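Local atomic coordinates of type III effector NopAA (Sinorhizobium fredii USDA 257, PDB entry 6SDU), a protein that hydrolyses xyloglucan as a type III effector of the glycosyl hydrolase 12 family, and probably has cellulase activity as well. Residues N88-F94 and N231-K237. Numbering follows the deposited sequence.
Sequences NTLSSSF and NWSVTSK
K237 OXT, on the C-terminal carboxylate, accepts two backbone N-H groups, N88 N at 2.8 Å and T89 N at 2.9 Å. The T89 bond is nearly straight (170°); the one from N88 is more bent. N88 ND2 reaches the other carboxylate oxygen, K237 O, at 3.0 Å, from above the carbonyl plane. Three N-H groups thus hold the chain end, and they probably offset part of its negative charge. K237 N returns a bond to T89 O at 2.7 Å. The K237 side chain bends at chi3 (-80°) and runs alongside T89, which brings its CE to T89 CB.

Further along, the antiparallel pairs S91-T235 and S93-S233 are each joined by two backbone hydrogen bonds. S233 O has a second donor. S92 OG, set anti to its own N (chi1 -166°), donates to S233 O at 2.8 Å; it and S93 N come from opposite faces of that carbonyl plane. The same hydroxyl comes obliquely to the rim of the W232 ring, near NE1, and also hydrogen-bonds Y108 OH. F94 CB meets the edge of this ring at CD1 (4.0 Å).

L90 CD1 packs on V234 CG1. L90, V234 and W232 lie on the face turned to strands 72-83 and 208-218 of the second sheet. This is antiparallel pairing within one sheet of the beta-jelly-roll sandwich of family 12 glycosyl hydrolases.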
loop_
_atom_site.group_PDB
_atom_site.type_symbol
_atom_site.label_atom_id
_atom_site.label_comp_id
_atom_site.label_asym_id
_atom_site.label_seq_id
_atom_site.Cartn_x
_atom_site.Cartn_y
_atom_site.Cartn_z
ATOM N N ASN A 88 -17.512 -3.496 12.997
ATOM C CA ASN A 88 -17.279 -4.606 13.913
ATOM C C ASN A 88 -16.059 -5.428 13.526
ATOM O O ASN A 88 -15.315 -5.886 14.405
ATOM C CB ASN A 88 -18.508 -5.528 13.953
ATOM C CG ASN A 88 -19.817 -4.769 14.201
ATOM O OD1 ASN A 88 -20.018 -4.173 15.264
ATOM N ND2 ASN A 88 -20.708 -4.786 13.208
ATOM N N THR A 89 -15.838 -5.627 12.226
ATOM C CA THR A 89 -14.678 -6.359 11.731
ATOM C C THR A 89 -14.180 -5.712 10.447
ATOM O O THR A 89 -14.955 -5.528 9.505
ATOM C CB THR A 89 -15.042 -7.826 11.459
ATOM O OG1 THR A 89 -15.267 -8.509 12.699
ATOM C CG2 THR A 89 -13.944 -8.519 10.684
ATOM N N LEU A 90 -12.886 -5.400 10.395
ATOM C CA LEU A 90 -12.248 -4.939 9.157
ATOM C C LEU A 90 -10.840 -5.525 9.131
ATOM O O LEU A 90 -9.911 -4.993 9.749
ATOM C CB LEU A 90 -12.223 -3.419 9.040
ATOM C CG LEU A 90 -11.660 -2.892 7.706
ATOM C CD1 LEU A 90 -12.368 -3.510 6.497
ATOM C CD2 LEU A 90 -11.753 -1.386 7.637
ATOM N N SER A 91 -10.692 -6.623 8.412
ATOM C CA SER A 91 -9.421 -7.314 8.308
ATOM C C SER A 91 -9.146 -7.656 6.851
ATOM O O SER A 91 -10.035 -7.601 5.992
ATOM C CB SER A 91 -9.418 -8.583 9.147
ATOM O OG SER A 91 -10.370 -9.485 8.622
ATOM N N SER A 92 -7.894 -7.984 6.568
ATOM C CA SER A 92 -7.495 -8.317 5.211
ATOM C C SER A 92 -6.420 -9.395 5.234
ATOM O O SER A 92 -5.593 -9.443 6.152
ATOM C CB SER A 92 -6.993 -7.059 4.486
ATOM O OG SER A 92 -6.901 -7.272 3.098
ATOM N N SER A 93 -6.459 -10.282 4.232
ATOM C CA SER A 93 -5.450 -11.325 4.050
ATOM C C SER A 93 -4.707 -11.121 2.738
ATOM O O SER A 93 -5.329 -10.830 1.716
ATOM C CB SER A 93 -6.084 -12.712 4.045
ATOM O OG SER A 93 -6.574 -13.023 5.333
ATOM N N PHE A 94 -3.380 -11.308 2.756
ATOM C CA PHE A 94 -2.540 -11.170 1.565
ATOM C C PHE A 94 -1.573 -12.346 1.459
ATOM O O PHE A 94 -1.135 -12.900 2.469
ATOM C CB PHE A 94 -1.749 -9.846 1.576
ATOM C CG PHE A 94 -0.759 -9.725 2.722
ATOM C CD1 PHE A 94 -1.189 -9.356 3.992
ATOM C CD2 PHE A 94 0.602 -9.947 2.517
ATOM C CE1 PHE A 94 -0.298 -9.242 5.052
ATOM C CE2 PHE A 94 1.512 -9.827 3.573
ATOM C CZ PHE A 94 1.049 -9.476 4.849
ATOM N N ASN A 231 -3.308 -14.322 -3.298
ATOM C CA ASN A 231 -4.580 -14.117 -2.651
ATOM C C ASN A 231 -4.619 -12.712 -2.084
ATOM O O ASN A 231 -3.598 -12.196 -1.619
ATOM C CB ASN A 231 -4.826 -15.150 -1.557
ATOM C CG ASN A 231 -6.151 -14.940 -0.894
ATOM O OD1 ASN A 231 -7.186 -15.017 -1.547
ATOM N ND2 ASN A 231 -6.134 -14.621 0.395
ATOM N N TRP A 232 -5.796 -12.089 -2.180
ATOM C CA TRP A 232 -6.093 -10.834 -1.496
ATOM C C TRP A 232 -7.592 -10.787 -1.260
ATOM O O TRP A 232 -8.366 -10.879 -2.215
ATOM C CB TRP A 232 -5.639 -9.601 -2.291
ATOM C CG TRP A 232 -5.634 -8.370 -1.409
ATOM C CD1 TRP A 232 -4.703 -8.063 -0.455
ATOM C CD2 TRP A 232 -6.624 -7.313 -1.351
ATOM N NE1 TRP A 232 -5.040 -6.893 0.181
ATOM C CE2 TRP A 232 -6.209 -6.411 -0.347
ATOM C CE3 TRP A 232 -7.797 -7.039 -2.054
ATOM C CZ2 TRP A 232 -6.914 -5.246 -0.046
ATOM C CZ3 TRP A 232 -8.504 -5.885 -1.746
ATOM C CH2 TRP A 232 -8.052 -4.996 -0.765
ATOM N N SER A 233 -8.001 -10.622 -0.004
ATOM C CA SER A 233 -9.412 -10.560 0.356
ATOM C C SER A 233 -9.591 -9.535 1.469
ATOM O O SER A 233 -8.661 -9.272 2.233
ATOM C CB SER A 233 -9.942 -11.930 0.813
ATOM O OG SER A 233 -9.166 -12.440 1.885
ATOM N N VAL A 234 -10.791 -8.960 1.560
ATOM C CA VAL A 234 -11.149 -8.038 2.633
ATOM C C VAL A 234 -12.413 -8.563 3.294
ATOM O O VAL A 234 -13.338 -9.016 2.605
ATOM C CB VAL A 234 -11.363 -6.596 2.135
ATOM C CG1 VAL A 234 -11.928 -5.682 3.266
ATOM C CG2 VAL A 234 -10.061 -6.030 1.593
ATOM N N THR A 235 -12.420 -8.564 4.627
ATOM C CA THR A 235 -13.581 -8.945 5.425
ATOM C C THR A 235 -14.081 -7.697 6.139
ATOM O O THR A 235 -13.399 -7.172 7.026
ATOM C CB THR A 235 -13.228 -10.051 6.420
ATOM O OG1 THR A 235 -12.787 -11.220 5.708
ATOM C CG2 THR A 235 -14.431 -10.388 7.295
ATOM N N SER A 236 -15.236 -7.189 5.719
ATOM C CA SER A 236 -15.838 -6.007 6.324
ATOM C C SER A 236 -17.180 -6.375 6.941
ATOM O O SER A 236 -18.084 -6.832 6.233
ATOM C CB SER A 236 -16.015 -4.891 5.302
ATOM O OG SER A 236 -16.520 -3.721 5.926
ATOM N N LYS A 237 -17.304 -6.190 8.256
ATOM C CA LYS A 237 -18.569 -6.431 8.953
ATOM C C LYS A 237 -18.873 -5.345 9.984
ATOM O O LYS A 237 -20.038 -5.129 10.320
ATOM C CB LYS A 237 -18.558 -7.793 9.649
ATOM C CG LYS A 237 -18.542 -8.985 8.712
ATOM C CD LYS A 237 -18.627 -10.297 9.485
ATOM C CE LYS A 237 -17.276 -10.694 10.053
ATOM N NZ LYS A 237 -17.249 -12.122 10.484
ATOM O OXT LYS A 237 -17.983 -4.672 10.512
#